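Local structure of glyoxylate-induced Protein (Pseudomonas aeruginosa, 1SQ4) at residues Val37-His45 with Asn51-Arg59; Glu98-Gln106 with Asp125-Thr136. The protein is of incompletely known function, but belongs to the bicupin proteins, built of two beta barrels, and may act as a ureidoglycine aminohydrolase, as family relatives do. All blocks are in the same frame, centred on the assembly; numbering follows the deposited sequence.

Contact 1 of 2, residues Val37-His45 with Asn51-Arg59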
loop_
_atom_site.group_PDB
_atom_site.type_symbol
_atom_site.label_atom_id
_atom_site.label_comp_id
_atom_site.label_asym_id
_atom_site.label_seq_id
_atom_site.Cartn_x
_atom_site.Cartn_y
_atom_site.Cartn_z
ATOM N N VAL A 37 22.110 15.031 1.822
ATOM C CA VAL A 37 22.056 14.818 3.248
ATOM C C VAL A 37 23.289 15.416 3.917
ATOM O O VAL A 37 23.215 15.981 5.019
ATOM C CB VAL A 37 21.992 13.324 3.542
ATOM C CG1 VAL A 37 21.738 13.089 5.010
ATOM C CG2 VAL A 37 20.908 12.703 2.697
HETATM N N MSE A 38 24.420 15.279 3.234
HETATM C CA MSE A 38 25.710 15.767 3.706
HETATM C C MSE A 38 25.715 17.274 3.928
HETATM O O MSE A 38 26.271 18.013 3.124
HETATM C CB MSE A 38 26.799 15.447 2.687
HETATM C CG MSE A 38 26.623 14.148 1.956
HETATM SE SE MSE A 38 27.770 12.793 2.647
HETATM C CE MSE A 38 26.473 11.949 3.822
ATOM N N ARG A 39 25.118 17.727 5.018
ATOM C CA ARG A 39 25.079 19.148 5.320
ATOM C C ARG A 39 26.131 19.473 6.357
ATOM O O ARG A 39 26.765 18.581 6.920
ATOM C CB ARG A 39 23.718 19.535 5.879
ATOM C CG ARG A 39 22.555 19.071 5.053
ATOM C CD ARG A 39 22.334 19.938 3.851
ATOM N NE ARG A 39 21.772 21.236 4.214
ATOM C CZ ARG A 39 21.117 22.025 3.363
ATOM N NH1 ARG A 39 20.638 23.202 3.758
ATOM N NH2 ARG A 39 20.924 21.625 2.113
ATOM N N ASP A 40 26.303 20.755 6.631
ATOM C CA ASP A 40 27.283 21.172 7.617
ATOM C C ASP A 40 26.899 20.808 9.036
ATOM O O ASP A 40 27.694 20.201 9.742
ATOM C CB ASP A 40 27.498 22.674 7.529
ATOM C CG ASP A 40 28.298 23.068 6.316
ATOM O OD1 ASP A 40 28.370 24.273 6.014
ATOM O OD2 ASP A 40 28.863 22.166 5.668
ATOM N N ILE A 41 25.685 21.178 9.451
ATOM C CA ILE A 41 25.231 20.908 10.817
ATOM C C ILE A 41 24.969 19.459 11.152
ATOM O O ILE A 41 24.433 19.149 12.220
ATOM C CB ILE A 41 23.951 21.692 11.182
ATOM C CG1 ILE A 41 22.959 21.639 10.034
ATOM C CG2 ILE A 41 24.304 23.117 11.554
ATOM C CD1 ILE A 41 22.476 20.268 9.725
ATOM N N VAL A 42 25.344 18.560 10.257
ATOM C CA VAL A 42 25.091 17.161 10.523
ATOM C C VAL A 42 26.391 16.359 10.546
ATOM O O VAL A 42 26.370 15.128 10.635
ATOM C CB VAL A 42 24.089 16.618 9.489
ATOM C CG1 VAL A 42 24.727 16.567 8.129
ATOM C CG2 VAL A 42 23.581 15.269 9.914
ATOM N N THR A 43 27.518 17.074 10.500
ATOM C CA THR A 43 28.839 16.451 10.529
ATOM C C THR A 43 29.172 15.889 11.904
ATOM O O THR A 43 28.546 16.247 12.891
ATOM C CB THR A 43 29.973 17.438 10.110
ATOM O OG1 THR A 43 29.767 18.715 10.727
ATOM C CG2 THR A 43 30.019 17.598 8.603
ATOM N N SER A 44 30.162 14.999 11.957
ATOM C CA SER A 44 30.572 14.367 13.215
ATOM C C SER A 44 32.050 14.592 13.528
ATOM O O SER A 44 32.792 15.167 12.731
ATOM C CB SER A 44 30.286 12.861 13.162
ATOM O OG SER A 44 28.932 12.607 12.817
ATOM N N HIS A 45 32.478 14.101 14.684
ATOM C CA HIS A 45 33.852 14.283 15.119
ATOM C C HIS A 45 34.463 13.084 15.854
ATOM O O HIS A 45 33.748 12.223 16.367
ATOM C CB HIS A 45 33.905 15.519 16.012
ATOM C CG HIS A 45 33.402 16.758 15.343
ATOM N ND1 HIS A 45 34.187 17.511 14.495
ATOM C CD2 HIS A 45 32.179 17.337 15.336
ATOM C CE1 HIS A 45 33.468 18.497 13.996
ATOM N NE2 HIS A 45 32.243 18.414 14.487
ATOM N N ASN A 51 41.416 19.780 13.095
ATOM C CA ASN A 51 40.791 20.347 11.909
ATOM C C ASN A 51 40.094 19.313 11.051
ATOM O O ASN A 51 40.297 19.252 9.844
ATOM C CB ASN A 51 41.837 21.101 11.086
ATOM C CG ASN A 51 42.531 22.173 11.898
ATOM O OD1 ASN A 51 41.881 22.914 12.641
ATOM N ND2 ASN A 51 43.851 22.269 11.763
HETATM N N MSE A 52 39.242 18.519 11.679
HETATM C CA MSE A 52 38.535 17.474 10.967
HETATM C C MSE A 52 37.019 17.499 11.131
HETATM O O MSE A 52 36.497 17.758 12.214
HETATM C CB MSE A 52 39.071 16.124 11.427
HETATM C CG MSE A 52 38.480 14.910 10.708
HETATM SE SE MSE A 52 36.793 14.237 11.348
HETATM C CE MSE A 52 37.428 12.676 12.337
ATOM N N ARG A 53 36.318 17.219 10.040
ATOM C CA ARG A 53 34.864 17.148 10.040
ATOM C C ARG A 53 34.560 15.971 9.098
ATOM O O ARG A 53 35.252 15.788 8.096
ATOM C CB ARG A 53 34.264 18.460 9.516
ATOM C CG ARG A 53 34.603 18.762 8.049
ATOM C CD ARG A 53 34.386 20.232 7.640
ATOM N NE ARG A 53 33.019 20.711 7.874
ATOM C CZ ARG A 53 32.188 21.156 6.928
ATOM N NH1 ARG A 53 32.553 21.197 5.644
ATOM N NH2 ARG A 53 30.980 21.572 7.280
HETATM N N MSE A 54 33.558 15.161 9.426
HETATM C CA MSE A 54 33.222 14.017 8.587
HETATM C C MSE A 54 31.728 13.739 8.529
HETATM O O MSE A 54 30.972 14.072 9.441
HETATM C CB MSE A 54 33.932 12.751 9.086
HETATM C CG MSE A 54 33.493 12.295 10.470
HETATM SE SE MSE A 54 34.453 10.749 11.173
HETATM C CE MSE A 54 32.973 9.752 11.952
ATOM N N TRP A 55 31.326 13.108 7.441
ATOM C CA TRP A 55 29.953 12.741 7.232
ATOM C C TRP A 55 29.872 11.257 7.472
ATOM O O TRP A 55 30.605 10.493 6.846
ATOM C CB TRP A 55 29.547 13.101 5.813
ATOM C CG TRP A 55 29.199 14.535 5.737
ATOM C CD1 TRP A 55 28.046 15.112 6.182
ATOM C CD2 TRP A 55 30.028 15.605 5.268
ATOM N NE1 TRP A 55 28.102 16.472 6.021
ATOM C CE2 TRP A 55 29.309 16.804 5.460
ATOM C CE3 TRP A 55 31.308 15.671 4.708
ATOM C CZ2 TRP A 55 29.826 18.058 5.109
ATOM C CZ3 TRP A 55 31.824 16.917 4.360
ATOM C CH2 TRP A 55 31.082 18.093 4.562
ATOM N N VAL A 56 29.015 10.848 8.407
ATOM C CA VAL A 56 28.876 9.430 8.728
ATOM C C VAL A 56 27.828 8.775 7.846
ATOM O O VAL A 56 26.845 9.400 7.448
ATOM C CB VAL A 56 28.481 9.199 10.219
ATOM C CG1 VAL A 56 28.480 7.711 10.518
ATOM C CG2 VAL A 56 29.454 9.898 11.152
ATOM N N ILE A 57 28.055 7.509 7.531
ATOM C CA ILE A 57 27.131 6.745 6.710
ATOM C C ILE A 57 27.216 5.295 7.156
ATOM O O ILE A 57 27.991 4.509 6.625
ATOM C CB ILE A 57 27.478 6.867 5.209
ATOM C CG1 ILE A 57 26.786 5.772 4.403
ATOM C CG2 ILE A 57 28.955 6.725 5.017
ATOM C CD1 ILE A 57 25.297 5.761 4.554
ATOM N N ALA A 58 26.424 4.962 8.165
ATOM C CA ALA A 58 26.390 3.610 8.709
ATOM C C ALA A 58 24.937 3.302 9.071
ATOM O O ALA A 58 24.108 4.203 9.098
ATOM C CB ALA A 58 27.276 3.537 9.944
ATOM N N ARG A 59 24.634 2.040 9.350
ATOM C CA ARG A 59 23.274 1.626 9.704
ATOM C C ARG A 59 22.193 2.252 8.808
ATOM O O ARG A 59 21.213 2.823 9.311
ATOM C CB ARG A 59 22.972 1.975 11.170
ATOM C CG ARG A 59 23.921 1.345 12.156
ATOM C CD ARG A 59 23.329 1.316 13.553
ATOM N NE ARG A 59 23.305 2.624 14.212
ATOM C CZ ARG A 59 24.391 3.314 14.557
ATOM N NH1 ARG A 59 25.601 2.824 14.303
ATOM N NH2 ARG A 59 24.263 4.489 15.152
#
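Trp55 is wrapped by Met38, Arg39 and Thr43, a loop-on-strand contact in which the loop 37-45 lies against strand 52-57, which follows it. Met38 CB sits over one face of the indole, 3.7 Å from the centroid of its five-membered ring, and Thr43 CG2 over the opposite face, 3.6 Å from that centroid; both are CH-pi contacts. Thr43 places its methyl there with chi1 at 43°, which also directs OG1 to Asp40 O. Met38 is present as selenomethionine, and its SE lies obliquely, 4.4 Å from the centroid of the five-membered ring of Trp55, in a Met-aromatic contact. Tryptophan suits the site because its polar edge is served as well: NE1 donates to Arg39 O at 2.7 Å, nearly in the ring plane.

Strand 52-57 is within this chain an edge strand of the antiparallel sheet of the N-terminal cupin barrel, and the loop adds a single beta bridge to it. Ser44 N donates to Met54 O at 2.8 Å, while the return bond is weak. Long enough to reach across, Arg53 sends NH2 to Asp40 OD2 in a 2.7 Å salt bridge, approaching from above the carboxylate plane, and NH1 to Glu74 on strand 69-76. Val42 of the loop packs on Val211, and Val56 of the strand on Met270, both of the second subunit.

Contact 2 of 2, residues Glu98-Gln106 with Asp125-Thr136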
loop_
_atom_site.group_PDB
_atom_site.type_symbol
_atom_site.label_atom_id
_atom_site.label_comp_id
_atom_site.label_asym_id
_atom_site.label_seq_id
_atom_site.Cartn_x
_atom_site.Cartn_y
_atom_site.Cartn_z
ATOM N N GLU A 98 39.499 13.952 -3.071
ATOM C CA GLU A 98 39.834 15.328 -3.390
ATOM C C GLU A 98 40.951 15.781 -2.496
ATOM O O GLU A 98 40.930 15.532 -1.290
ATOM C CB GLU A 98 38.630 16.227 -3.190
ATOM C CG GLU A 98 38.751 17.590 -3.808
ATOM C CD GLU A 98 37.485 18.378 -3.610
ATOM O OE1 GLU A 98 37.362 19.040 -2.561
ATOM O OE2 GLU A 98 36.592 18.305 -4.484
ATOM N N GLY A 99 41.931 16.446 -3.100
ATOM C CA GLY A 99 43.075 16.930 -2.350
ATOM C C GLY A 99 44.177 15.893 -2.233
ATOM O O GLY A 99 44.155 14.860 -2.907
ATOM N N GLU A 100 45.153 16.174 -1.378
ATOM C CA GLU A 100 46.265 15.262 -1.169
ATOM C C GLU A 100 46.385 14.909 0.309
ATOM O O GLU A 100 46.448 15.791 1.164
ATOM C CB GLU A 100 47.566 15.897 -1.646
ATOM C CG GLU A 100 48.805 15.039 -1.440
ATOM C CD GLU A 100 50.087 15.865 -1.490
ATOM O OE1 GLU A 100 50.173 16.766 -2.363
ATOM O OE2 GLU A 100 51.002 15.607 -0.668
ATOM N N LEU A 101 46.403 13.613 0.600
ATOM C CA LEU A 101 46.514 13.143 1.969
ATOM C C LEU A 101 47.891 12.542 2.175
ATOM O O LEU A 101 48.467 11.944 1.266
ATOM C CB LEU A 101 45.435 12.090 2.260
ATOM C CG LEU A 101 45.210 11.601 3.699
ATOM C CD1 LEU A 101 44.894 12.779 4.594
ATOM C CD2 LEU A 101 44.058 10.608 3.738
ATOM N N SER A 102 48.423 12.724 3.376
ATOM C CA SER A 102 49.730 12.190 3.724
ATOM C C SER A 102 49.511 11.076 4.740
ATOM O O SER A 102 49.082 11.330 5.866
ATOM C CB SER A 102 50.599 13.296 4.321
ATOM O OG SER A 102 51.889 12.829 4.652
ATOM N N LEU A 103 49.788 9.843 4.326
ATOM C CA LEU A 103 49.618 8.673 5.189
ATOM C C LEU A 103 50.944 8.035 5.570
ATOM O O LEU A 103 51.783 7.754 4.715
ATOM C CB LEU A 103 48.758 7.608 4.494
ATOM C CG LEU A 103 48.664 6.236 5.181
ATOM C CD1 LEU A 103 47.902 6.382 6.475
ATOM C CD2 LEU A 103 47.981 5.234 4.281
ATOM N N THR A 104 51.125 7.801 6.861
ATOM C CA THR A 104 52.329 7.153 7.345
ATOM C C THR A 104 51.849 5.775 7.781
ATOM O O THR A 104 51.235 5.617 8.839
ATOM C CB THR A 104 52.937 7.921 8.527
ATOM O OG1 THR A 104 53.313 9.229 8.092
ATOM C CG2 THR A 104 54.154 7.212 9.056
ATOM N N LEU A 105 52.108 4.779 6.942
ATOM C CA LEU A 105 51.671 3.430 7.227
ATOM C C LEU A 105 52.836 2.465 7.218
ATOM O O LEU A 105 53.589 2.395 6.248
ATOM C CB LEU A 105 50.631 3.002 6.192
ATOM C CG LEU A 105 49.982 1.636 6.400
ATOM C CD1 LEU A 105 49.230 1.654 7.702
ATOM C CD2 LEU A 105 49.047 1.304 5.244
ATOM N N GLN A 106 52.981 1.717 8.307
ATOM C CA GLN A 106 54.059 0.746 8.407
ATOM C C GLN A 106 55.402 1.408 8.159
ATOM O O GLN A 106 56.170 0.977 7.295
ATOM C CB GLN A 106 53.853 -0.376 7.381
ATOM C CG GLN A 106 53.678 -1.746 8.013
ATOM C CD GLN A 106 52.422 -1.826 8.875
ATOM O OE1 GLN A 106 52.176 -0.964 9.729
ATOM N NE2 GLN A 106 51.631 -2.874 8.665
ATOM N N ASP A 125 49.725 0.369 13.024
ATOM C CA ASP A 125 49.978 1.756 13.388
ATOM C C ASP A 125 50.105 2.607 12.141
ATOM O O ASP A 125 50.747 2.218 11.165
ATOM C CB ASP A 125 51.257 1.895 14.208
ATOM C CG ASP A 125 51.190 1.152 15.513
ATOM O OD1 ASP A 125 50.148 1.254 16.209
ATOM O OD2 ASP A 125 52.188 0.474 15.851
ATOM N N TYR A 126 49.495 3.780 12.187
ATOM C CA TYR A 126 49.550 4.683 11.060
ATOM C C TYR A 126 49.068 6.038 11.498
ATOM O O TYR A 126 48.629 6.213 12.631
ATOM C CB TYR A 126 48.648 4.183 9.936
ATOM C CG TYR A 126 47.159 4.403 10.147
ATOM C CD1 TYR A 126 46.403 3.534 10.939
ATOM C CD2 TYR A 126 46.495 5.447 9.500
ATOM C CE1 TYR A 126 45.015 3.691 11.072
ATOM C CE2 TYR A 126 45.113 5.617 9.627
ATOM C CZ TYR A 126 44.382 4.731 10.410
ATOM O OH TYR A 126 43.017 4.886 10.504
ATOM N N LYS A 127 49.154 7.003 10.599
ATOM C CA LYS A 127 48.658 8.324 10.915
ATOM C C LYS A 127 48.451 9.105 9.646
ATOM O O LYS A 127 49.090 8.824 8.640
ATOM C CB LYS A 127 49.586 9.034 11.904
ATOM C CG LYS A 127 51.066 8.925 11.633
ATOM C CD LYS A 127 51.835 9.374 12.855
ATOM C CE LYS A 127 53.321 9.359 12.596
ATOM N NZ LYS A 127 54.085 9.957 13.735
ATOM N N VAL A 128 47.517 10.050 9.686
ATOM C CA VAL A 128 47.183 10.848 8.512
ATOM C C VAL A 128 47.323 12.339 8.747
ATOM O O VAL A 128 46.980 12.856 9.809
ATOM C CB VAL A 128 45.721 10.576 8.036
ATOM C CG1 VAL A 128 45.535 9.115 7.719
ATOM C CG2 VAL A 128 44.739 10.999 9.098
ATOM N N ARG A 129 47.808 13.047 7.746
ATOM C CA ARG A 129 47.970 14.469 7.920
ATOM C C ARG A 129 47.786 15.174 6.585
ATOM O O ARG A 129 48.076 14.609 5.523
ATOM C CB ARG A 129 49.360 14.743 8.519
ATOM C CG ARG A 129 49.674 16.200 8.808
ATOM C CD ARG A 129 48.765 16.790 9.873
ATOM N NE ARG A 129 48.933 16.153 11.177
ATOM C CZ ARG A 129 48.173 16.419 12.234
ATOM N NH1 ARG A 129 48.388 15.795 13.381
ATOM N NH2 ARG A 129 47.189 17.302 12.143
ATOM N N ASN A 130 47.266 16.398 6.641
ATOM C CA ASN A 130 47.065 17.192 5.436
ATOM C C ASN A 130 48.174 18.244 5.417
ATOM O O ASN A 130 48.055 19.299 6.064
ATOM C CB ASN A 130 45.695 17.880 5.456
ATOM C CG ASN A 130 45.450 18.719 4.211
ATOM O OD1 ASN A 130 44.419 19.388 4.086
ATOM N ND2 ASN A 130 46.408 18.689 3.280
ATOM N N THR A 131 49.250 17.946 4.681
ATOM C CA THR A 131 50.400 18.848 4.589
ATOM C C THR A 131 50.270 19.912 3.517
ATOM O O THR A 131 51.208 20.666 3.311
ATOM C CB THR A 131 51.729 18.092 4.314
ATOM O OG1 THR A 131 51.650 17.415 3.057
ATOM C CG2 THR A 131 52.027 17.084 5.404
ATOM N N THR A 132 49.125 19.989 2.839
ATOM C CA THR A 132 48.955 21.000 1.792
ATOM C C THR A 132 48.203 22.217 2.316
ATOM O O THR A 132 47.773 22.249 3.466
ATOM C CB THR A 132 48.168 20.475 0.565
ATOM O OG1 THR A 132 46.767 20.475 0.864
ATOM C CG2 THR A 132 48.609 19.067 0.189
ATOM N N GLY A 133 48.049 23.221 1.456
ATOM C CA GLY A 133 47.342 24.428 1.840
ATOM C C GLY A 133 45.884 24.341 1.439
ATOM O O GLY A 133 45.102 25.255 1.686
ATOM N N GLN A 134 45.521 23.230 0.809
ATOM C CA GLN A 134 44.151 23.009 0.377
ATOM C C GLN A 134 43.502 21.863 1.162
ATOM O O GLN A 134 44.190 20.950 1.631
ATOM C CB GLN A 134 44.122 22.678 -1.110
ATOM C CG GLN A 134 43.341 23.680 -1.916
ATOM C CD GLN A 134 44.050 25.009 -1.995
ATOM O OE1 GLN A 134 43.419 26.054 -2.202
ATOM N NE2 GLN A 134 45.381 24.981 -1.845
ATOM N N HIS A 135 42.180 21.909 1.301
ATOM C CA HIS A 135 41.484 20.863 2.024
ATOM C C HIS A 135 41.629 19.543 1.313
ATOM O O HIS A 135 41.964 19.485 0.130
ATOM C CB HIS A 135 40.002 21.180 2.174
ATOM C CG HIS A 135 39.722 22.344 3.069
ATOM N ND1 HIS A 135 38.550 22.467 3.779
ATOM C CD2 HIS A 135 40.457 23.441 3.360
ATOM C CE1 HIS A 135 38.575 23.591 4.473
ATOM N NE2 HIS A 135 39.719 24.200 4.236
ATOM N N THR A 136 41.384 18.473 2.048
ATOM C CA THR A 136 41.481 17.144 1.473
ATOM C C THR A 136 40.257 16.347 1.906
ATOM O O THR A 136 39.726 16.550 2.993
ATOM C CB THR A 136 42.772 16.448 1.931
ATOM O OG1 THR A 136 43.884 17.274 1.588
ATOM C CG2 THR A 136 42.930 15.104 1.248
HETATM O O HOH W 1 44.810 18.823 -0.331
#
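Strands 101-105 and 126-129 run antiparallel at 167°, their axes 4.7 Å apart at closest approach, with Ser102-Arg129 and Thr104-Lys127 as hydrogen-bonded pairs and Leu103-Val128 and Leu105-Tyr126 as non-hydrogen-bonded pairs. The straightest of the four backbone bonds is Thr104 N to Lys127 O, at 172°. Leu103, Leu105, Tyr126 and Val128 share one face, where branched and aromatic groups can fill the barrel interior. Leu103 CD1 reaches across to Tyr126 CD2 at 3.5 Å and also touches Val128 CG1, while Leu105 CD1 rests on Tyr126 CB. A chi1 of 76° puts Tyr126 CG between its backbone N and carbonyl carbon, and CD2 then meets Leu103 CD1. Ser102, Thr104, Lys127 and Arg129 occupy the other face, with Thr104 CB against the aliphatic CG of Lys127. Arg129 forms a salt bridge to Asp50 and a hydrogen bond to the carbonyl O of Asn78.

Past the strand pair, residues 130-136 loop round to meet Gly99 and Glu100. Thr132 OG1 accepts from Gln134 N in an ST turn, and one water joins the loop to Glu100: it accepts from Glu100 N at 2.9 Å, donates to His135 O at 3.0 Å, and bonds to Thr132 OG1 and Thr136 OG1. Gly99 suits its close approach to His135 and Thr136, since a CB there would run into the opposing backbone.

This four-stranded sheet is part of the cupin jelly roll. Strand 109-112 borders 101-105 and strand 79-81 borders 126-129, while on strand 116-120 Ala118 packs on Leu103, and Ile120 on Leu105 and Tyr126.

Both segments of contact 1 come before those of contact 2; their centres are 19 Å apart and their nearest atoms about 6 Å, without touching. Strand 52-57 of contact 1 lies at the edge of the six-stranded sheet, whereas the paired strands of contact 2 belong to a four-stranded one. Glu98 and Thr136, at one end of contact 2, belong to strands 90-98 and 136-144 of the larger sheet. Glu74 pairs with Arg53 and hydrogen bonds to His135, and Asp50, in the short connection between the segments of contact 1, pairs with Arg129; the two sheets of the first barrel are thereby joined. Contact 1 also takes part in the subunit interface, whereas contact 2 touches no other chain of the assembly.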